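Carboxynorspermidine decarboxylase (Campylobacter jejuni subsp. jejuni 81116, PDB 3N29) probably catalyses the pyridoxal-5'-phosphate-dependent decarboxylation of carboxynorspermidine to norspermidine, a polyamine. Local coordinates at residues 59-64 against 268-273; 286-289 against 295-298. All coordinates share one frame; numbering follows the deposited sequence.

Contact 1 (59-64 against 268-273); sequences ELLASV and LEPGEA. With PLP (pyridoxal-5'-phosphate), chain C; NSD (N-(3-aminopropyl)propane-1,3-diamine), chain D.
Val64 and Leu61, on helix 51-68, pack against Leu268 and Pro270 where the last strand of the beta/alpha barrel ends and its chain turns toward the cofactor. The contact between the two segments is apolar and light. Val64 CG1 lies anti to its own N (chi1 169°), beside the carbonyl carbon, and this places it 4.0 Å from Leu268 CD1; the two side chains cross at about a right angle. One turn earlier, Leu61 CD2 reaches Pro270 CG at 4.4 Å, while Leu61 CD1 comes no nearer than 4.5 Å to Ala273 O. Val248 and Leu251 of helix 248-262 also touch Val64, so helix 51-68 packs beside that helix on the outside of the barrel.

Away from the helix, the same segment binds the cofactor and norspermidine. Two successive backbone amides grip the phosphate of pyridoxal-5'-phosphate: Gly271 N bonds O2P at 3.0 Å in an almost straight line (178°), and Glu272 N bonds O1P at 2.9 Å. With helix 272-275 starting here, its N-terminal end probably helps to offset the phosphate charge. Gly238 N is among the cofactor's other partners.

At the pyridine end, Glu269, extended beyond CG, brings OE1 to 2.7 Å from PLP N1, and the carboxylate is held by Thr96, His200 and Asn234. The side chain of Glu272, likewise extended beyond CG, meets norspermidine instead: Glu272 OE1 accepts a hydrogen bond from NSD N1 at a modelled 2.5 Å.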
ATOM      1  N   GLU A  59     -21.738  -1.891 -21.049  1.00 27.01           N
ATOM      2  CA  GLU A  59     -22.976  -2.203 -21.811  1.00 29.28           C
ATOM      3  C   GLU A  59     -23.975  -2.874 -20.889  1.00 29.65           C
ATOM      4  O   GLU A  59     -25.145  -2.482 -20.814  1.00 28.21           O
ATOM      5  CB  GLU A  59     -22.709  -3.159 -22.976  1.00 31.47           C
ATOM      6  CG  GLU A  59     -22.121  -2.509 -24.178  1.00 38.47           C
ATOM      7  CD  GLU A  59     -21.636  -3.516 -25.283  1.00 43.65           C
ATOM      8  OE1 GLU A  59     -21.941  -4.723 -25.232  1.00 49.74           O
ATOM      9  OE2 GLU A  59     -20.943  -3.072 -26.222  1.00 48.31           O
ATOM     10  N   LEU A  60     -23.478  -3.891 -20.159  1.00 28.60           N
ATOM     11  CA  LEU A  60     -24.270  -4.668 -19.242  1.00 28.49           C
ATOM     12  C   LEU A  60     -24.834  -3.840 -18.100  1.00 27.61           C
ATOM     13  O   LEU A  60     -26.023  -3.968 -17.784  1.00 27.78           O
ATOM     14  CB  LEU A  60     -23.496  -5.932 -18.754  1.00 29.59           C
ATOM     15  CG  LEU A  60     -24.207  -6.896 -17.810  1.00 30.55           C
ATOM     16  CD1 LEU A  60     -25.538  -7.498 -18.501  1.00 34.21           C
ATOM     17  CD2 LEU A  60     -23.270  -8.050 -17.362  1.00 31.19           C
ATOM     18  N   LEU A  61     -24.010  -2.994 -17.482  1.00 26.31           N
ATOM     19  CA  LEU A  61     -24.450  -2.093 -16.410  1.00 25.62           C
ATOM     20  C   LEU A  61     -25.450  -1.059 -16.950  1.00 26.59           C
ATOM     21  O   LEU A  61     -26.416  -0.703 -16.273  1.00 26.63           O
ATOM     22  CB  LEU A  61     -23.246  -1.350 -15.773  1.00 25.23           C
ATOM     23  CG  LEU A  61     -22.208  -2.323 -15.123  1.00 24.35           C
ATOM     24  CD1 LEU A  61     -20.945  -1.572 -14.788  1.00 26.01           C
ATOM     25  CD2 LEU A  61     -22.826  -2.909 -13.900  1.00 24.62           C
ATOM     26  N   ALA A  62     -25.187  -0.535 -18.127  1.00 26.21           N
ATOM     27  CA  ALA A  62     -26.195   0.333 -18.826  1.00 28.04           C
ATOM     28  C   ALA A  62     -27.525  -0.408 -19.092  1.00 29.44           C
ATOM     29  O   ALA A  62     -28.565   0.191 -18.934  1.00 30.69           O
ATOM     30  CB  ALA A  62     -25.620   0.923 -20.128  1.00 27.38           C
ATOM     31  N   SER A  63     -27.485  -1.692 -19.436  1.00 31.16           N
ATOM     32  CA  SER A  63     -28.679  -2.540 -19.598  1.00 32.46           C
ATOM     33  C   SER A  63     -29.526  -2.647 -18.310  1.00 32.84           C
ATOM     34  O   SER A  63     -30.783  -2.620 -18.319  1.00 31.22           O
ATOM     35  CB  SER A  63     -28.289  -3.934 -20.050  1.00 34.17           C
ATOM     36  OG  SER A  63     -29.404  -4.581 -20.636  1.00 41.75           O
ATOM     37  N   VAL A  64     -28.853  -2.797 -17.170  1.00 30.96           N
ATOM     38  CA  VAL A  64     -29.541  -2.805 -15.878  1.00 29.53           C
ATOM     39  C   VAL A  64     -30.240  -1.501 -15.654  1.00 30.66           C
ATOM     40  O   VAL A  64     -31.352  -1.501 -15.188  1.00 32.66           O
ATOM     41  CB  VAL A  64     -28.506  -3.062 -14.736  1.00 29.32           C
ATOM     42  CG1 VAL A  64     -29.091  -2.830 -13.339  1.00 27.62           C
ATOM     43  CG2 VAL A  64     -28.051  -4.439 -14.911  1.00 23.29           C
ATOM     44  N   LEU A 268     -27.302   2.713  -8.033  1.00 15.18           N
ATOM     45  CA  LEU A 268     -26.353   1.625  -7.729  1.00 14.38           C
ATOM     46  C   LEU A 268     -24.945   2.169  -7.938  1.00 15.19           C
ATOM     47  O   LEU A 268     -24.751   3.013  -8.811  1.00 15.22           O
ATOM     48  CB  LEU A 268     -26.558   0.410  -8.611  1.00 15.14           C
ATOM     49  CG  LEU A 268     -27.885  -0.350  -8.681  1.00 14.34           C
ATOM     50  CD1 LEU A 268     -27.876  -1.330  -9.807  1.00 14.98           C
ATOM     51  CD2 LEU A 268     -28.189  -1.110  -7.398  1.00 18.11           C
ATOM     52  N   GLU A 269     -23.957   1.676  -7.190  1.00 15.05           N
ATOM     53  CA  GLU A 269     -22.671   2.294  -7.296  1.00 16.01           C
ATOM     54  C   GLU A 269     -21.591   1.227  -7.228  1.00 17.62           C
ATOM     55  O   GLU A 269     -20.724   1.223  -6.299  1.00 18.75           O
ATOM     56  CB  GLU A 269     -22.518   3.481  -6.338  1.00 18.52           C
ATOM     57  CG  GLU A 269     -22.920   3.217  -4.972  1.00 21.22           C
ATOM     58  CD  GLU A 269     -22.711   4.391  -3.957  1.00 23.73           C
ATOM     59  OE1 GLU A 269     -22.298   4.037  -2.859  1.00 21.47           O
ATOM     60  OE2 GLU A 269     -22.891   5.609  -4.273  1.00 19.58           O
ATOM     61  N   PRO A 270     -21.559   0.383  -8.261  1.00 18.12           N
ATOM     62  CA  PRO A 270     -20.493  -0.562  -8.399  1.00 19.61           C
ATOM     63  C   PRO A 270     -19.128   0.085  -8.686  1.00 18.46           C
ATOM     64  O   PRO A 270     -19.036   1.098  -9.404  1.00 18.45           O
ATOM     65  CB  PRO A 270     -20.924  -1.335  -9.601  1.00 20.06           C
ATOM     66  CG  PRO A 270     -21.622  -0.401 -10.434  1.00 20.71           C
ATOM     67  CD  PRO A 270     -22.445   0.332  -9.441  1.00 18.27           C
ATOM     68  N   GLY A 271     -18.096  -0.506  -8.107  1.00 18.80           N
ATOM     69  CA  GLY A 271     -16.724  -0.200  -8.510  1.00 18.90           C
ATOM     70  C   GLY A 271     -16.069  -1.403  -9.229  1.00 17.05           C
ATOM     71  O   GLY A 271     -15.783  -1.378 -10.447  1.00 17.71           O
ATOM     72  N   GLU A 272     -15.881  -2.452  -8.484  1.00 15.73           N
ATOM     73  CA  GLU A 272     -15.243  -3.655  -9.005  1.00 15.74           C
ATOM     74  C   GLU A 272     -15.911  -4.202 -10.256  1.00 14.78           C
ATOM     75  O   GLU A 272     -15.225  -4.550 -11.193  1.00 14.27           O
ATOM     76  CB  GLU A 272     -15.171  -4.712  -7.932  1.00 16.13           C
ATOM     77  CG  GLU A 272     -14.612  -6.013  -8.387  1.00 16.65           C
ATOM     78  CD  GLU A 272     -14.324  -6.951  -7.235  1.00 22.22           C
ATOM     79  OE1 GLU A 272     -14.444  -6.597  -6.047  1.00 26.14           O
ATOM     80  OE2 GLU A 272     -14.064  -8.080  -7.540  1.00 24.99           O
ATOM     81  N   ALA A 273     -17.221  -4.105 -10.314  1.00 14.51           N
ATOM     82  CA  ALA A 273     -17.974  -4.573 -11.452  1.00 14.44           C
ATOM     83  C   ALA A 273     -17.608  -3.866 -12.754  1.00 13.87           C
ATOM     84  O   ALA A 273     -17.652  -4.450 -13.792  1.00 12.82           O
ATOM     85  CB  ALA A 273     -19.423  -4.436 -11.187  1.00 15.45           C
TER
HETATM   86  N1  PLP C1001     -20.132   2.556  -2.379  1.00 27.08           N
HETATM   87  C2  PLP C1001     -19.477   2.658  -1.184  1.00 29.00           C
HETATM   88  C2A PLP C1001     -20.011   3.570  -0.108  1.00 29.00           C
HETATM   89  C3  PLP C1001     -18.264   1.922  -1.014  1.00 31.73           C
HETATM   90  O3  PLP C1001     -17.566   2.021   0.191  1.00 32.97           O
HETATM   91  C4  PLP C1001     -17.767   1.103  -2.046  1.00 31.03           C
HETATM   92  C4A PLP C1001     -16.450   0.363  -1.855  1.00 32.06           C
HETATM   93  C5  PLP C1001     -18.495   0.978  -3.240  1.00 27.80           C
HETATM   94  C6  PLP C1001     -19.682   1.729  -3.370  1.00 24.71           C
HETATM   95  C5A PLP C1001     -18.019   0.103  -4.377  1.00 25.19           C
HETATM   96  O4P PLP C1001     -17.787  -1.217  -3.958  1.00 19.83           O
HETATM   97  P   PLP C1001     -17.375  -2.358  -4.965  1.00 24.37           P
HETATM   98  O1P PLP C1001     -16.146  -1.860  -5.701  1.00 21.88           O
HETATM   99  O2P PLP C1001     -18.546  -2.552  -5.959  1.00 23.11           O
HETATM  100  O3P PLP C1001     -17.205  -3.596  -4.208  1.00 21.52           O
HETATM  101  C1  NSD D1002     -14.334  -4.318  -3.140  1.00 57.70           C
HETATM  102  N1  NSD D1002     -15.004  -5.304  -3.938  1.00 56.76           N
HETATM  103  C2  NSD D1002     -14.473  -4.559  -1.675  1.00 60.03           C
HETATM  104  N2  NSD D1002     -13.083  -2.946  -0.590  1.00 61.40           N
HETATM  105  C3  NSD D1002     -14.260  -3.336  -0.855  1.00 62.11           C
HETATM  106  N3  NSD D1002      -8.936  -3.364  -1.943  1.00 52.57           N
HETATM  107  C4  NSD D1002     -12.004  -3.510  -0.941  1.00 57.55           C
HETATM  108  C5  NSD D1002     -10.743  -2.817  -0.505  1.00 56.37           C
HETATM  109  C6  NSD D1002      -9.533  -3.697  -0.692  1.00 54.98           C

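Contact 2 (286-289 against 295-298); sequences VDII and IAIL
The peptide groups of Asp287 to Ile289 and of Ile295 to Ile297 face each other across an antiparallel hairpin, with Ile288 and Ala296 on one face and Asp287, Ile289, Ile295 and Ile297 on the other. Across the pair, Ile289 and Ile295 exchange two hydrogen bonds, Ile289 N to Ile295 O at 2.8 Å and Ile295 N to Ile289 O at 2.9 Å. Ile297 N adds a third to Asp287 O. The regular ladder is then interrupted by a classic beta bulge, in which Val286 and Asp287 both face Ile297: both amides donate to Ile297 O, Val286 N at 2.9 Å and Asp287 N at a longer 3.3 Å, the latter lying in the carbonyl plane.

On the face of Asp287, Ile289, Ile295 and Ile297, Ile289 CG1 sits between its own N and carbonyl carbon (chi1 72°), which sets it 4.0 Å from Ile295 CB; farther out, Ile289 CD1 meets Ile297 CD1. On the opposite face, Ile288 CG1 lies 4.4 Å from Ala296 CB, and Leu364 touches both residues.

Asp287, Ile295 and Ile297 face the dimer interface. Asp287 OD2 is hydrogen-bonded to Ser140 OG of the second subunit; Tyr178 and Asn139 of that subunit pack on Ile295 and Ile297. Within its own chain the hairpin belongs to a mixed sheet: strand 294-298 pairs in parallel with strand 340-345, while strand 279-290 runs antiparallel to strands 46-50 and 369-372.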
ATOM      1  N   VAL A 286      13.233 -10.912 -15.344  1.00  2.00           N
ATOM      2  CA  VAL A 286      14.508 -10.308 -15.334  1.00  2.04           C
ATOM      3  C   VAL A 286      15.629 -11.293 -15.037  1.00  2.00           C
ATOM      4  O   VAL A 286      16.716 -11.194 -15.579  1.00  2.00           O
ATOM      5  CB  VAL A 286      14.557  -9.143 -14.340  1.00  2.00           C
ATOM      6  CG1 VAL A 286      15.957  -8.443 -14.339  1.00  3.46           C
ATOM      7  CG2 VAL A 286      13.391  -8.136 -14.708  1.00  2.00           C
ATOM      8  N   ASP A 287      15.371 -12.233 -14.157  1.00  2.00           N
ATOM      9  CA  ASP A 287      16.361 -13.258 -13.816  1.00  2.72           C
ATOM     10  C   ASP A 287      15.660 -14.535 -13.412  1.00  2.00           C
ATOM     11  O   ASP A 287      14.541 -14.492 -13.012  1.00  2.32           O
ATOM     12  CB  ASP A 287      17.262 -12.776 -12.685  1.00  2.99           C
ATOM     13  CG  ASP A 287      18.649 -13.513 -12.615  1.00  7.08           C
ATOM     14  OD1 ASP A 287      19.047 -14.188 -13.570  1.00  7.33           O
ATOM     15  OD2 ASP A 287      19.280 -13.386 -11.584  1.00  8.11           O
ATOM     16  N   ILE A 288      16.340 -15.653 -13.555  1.00  2.72           N
ATOM     17  CA  ILE A 288      15.862 -16.927 -13.103  1.00  2.95           C
ATOM     18  C   ILE A 288      16.967 -17.597 -12.269  1.00  2.24           C
ATOM     19  O   ILE A 288      18.067 -17.735 -12.696  1.00  2.30           O
ATOM     20  CB  ILE A 288      15.461 -17.816 -14.261  1.00  2.73           C
ATOM     21  CG1 ILE A 288      14.338 -17.193 -15.070  1.00  2.79           C
ATOM     22  CG2 ILE A 288      15.020 -19.118 -13.775  1.00  2.79           C
ATOM     23  CD1 ILE A 288      13.901 -18.028 -16.128  1.00  5.52           C
ATOM     24  N   ILE A 289      16.629 -17.994 -11.078  1.00  3.00           N
ATOM     25  CA  ILE A 289      17.588 -18.601 -10.208  1.00  4.99           C
ATOM     26  C   ILE A 289      17.033 -19.866  -9.632  1.00  4.06           C
ATOM     27  O   ILE A 289      15.930 -20.215  -9.858  1.00  2.63           O
ATOM     28  CB  ILE A 289      18.069 -17.678  -9.123  1.00  4.93           C
ATOM     29  CG1 ILE A 289      16.982 -17.461  -8.113  1.00  7.23           C
ATOM     30  CG2 ILE A 289      18.520 -16.380  -9.692  1.00 10.01           C
ATOM     31  CD1 ILE A 289      17.383 -16.772  -6.968  1.00 15.66           C
ATOM     32  N   ILE A 295      13.084 -20.294  -9.642  1.00  2.00           N
ATOM     33  CA  ILE A 295      12.517 -19.036  -9.241  1.00  2.00           C
ATOM     34  C   ILE A 295      12.729 -17.971 -10.301  1.00  2.10           C
ATOM     35  O   ILE A 295      13.827 -17.699 -10.652  1.00  3.23           O
ATOM     36  CB  ILE A 295      13.174 -18.561  -7.944  1.00  2.59           C
ATOM     37  CG1 ILE A 295      13.050 -19.630  -6.875  1.00  5.93           C
ATOM     38  CG2 ILE A 295      12.562 -17.285  -7.471  1.00  2.00           C
ATOM     39  CD1 ILE A 295      13.899 -19.430  -5.736  1.00  6.25           C
ATOM     40  N   ALA A 296      11.655 -17.348 -10.745  1.00  2.79           N
ATOM     41  CA  ALA A 296      11.717 -16.272 -11.691  1.00  3.68           C
ATOM     42  C   ALA A 296      11.527 -14.978 -10.935  1.00  3.29           C
ATOM     43  O   ALA A 296      10.592 -14.816 -10.214  1.00  2.10           O
ATOM     44  CB  ALA A 296      10.660 -16.420 -12.696  1.00  2.31           C
ATOM     45  N   ILE A 297      12.450 -14.071 -11.111  1.00  2.00           N
ATOM     46  CA  ILE A 297      12.376 -12.762 -10.481  1.00  2.00           C
ATOM     47  C   ILE A 297      11.892 -11.778 -11.552  1.00  2.00           C
ATOM     48  O   ILE A 297      12.548 -11.612 -12.578  1.00  2.00           O
ATOM     49  CB  ILE A 297      13.707 -12.360  -9.991  1.00  2.00           C
ATOM     50  CG1 ILE A 297      14.215 -13.426  -8.987  1.00  2.00           C
ATOM     51  CG2 ILE A 297      13.644 -10.966  -9.353  1.00  2.23           C
ATOM     52  CD1 ILE A 297      15.606 -13.112  -8.285  1.00  3.12           C
ATOM     53  N   LEU A 298      10.776 -11.169 -11.292  1.00  2.00           N
ATOM     54  CA  LEU A 298      10.119 -10.306 -12.245  1.00  2.12           C
ATOM     55  C   LEU A 298      10.399  -8.840 -11.966  1.00  4.21           C
ATOM     56  O   LEU A 298      10.815  -8.470 -10.837  1.00  5.06           O
ATOM     57  CB  LEU A 298       8.635 -10.526 -12.239  1.00  3.00           C
ATOM     58  CG  LEU A 298       8.221 -11.974 -12.260  1.00  2.00           C
ATOM     59  CD1 LEU A 298       6.709 -12.056 -12.254  1.00  2.81           C
ATOM     60  CD2 LEU A 298       8.925 -12.768 -13.399  1.00  4.18           C
TER

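In the fold
The two contacts mark the two halves of the molecule. Contact 1 lies where helix 51-68 meets the end of the eighth barrel strand, 265-268, and contact 2 within the mixed beta sheet; their centres are 39 Å apart, on opposite sides of the chain's centre, with nearest atoms about 22 Å apart. They come in series: contact 1 closes before contact 2 opens, and helix 272-275 is followed directly by strand 279-290. The chain thus passes from the cofactor's phosphate site straight into the sheet. Contact 1 backs one cofactor site, whereas contact 2 packs against the second subunit, with the Ile297 side chain about 13 Å from another bound PLP, consistent with the dimer-interface active sites of this family.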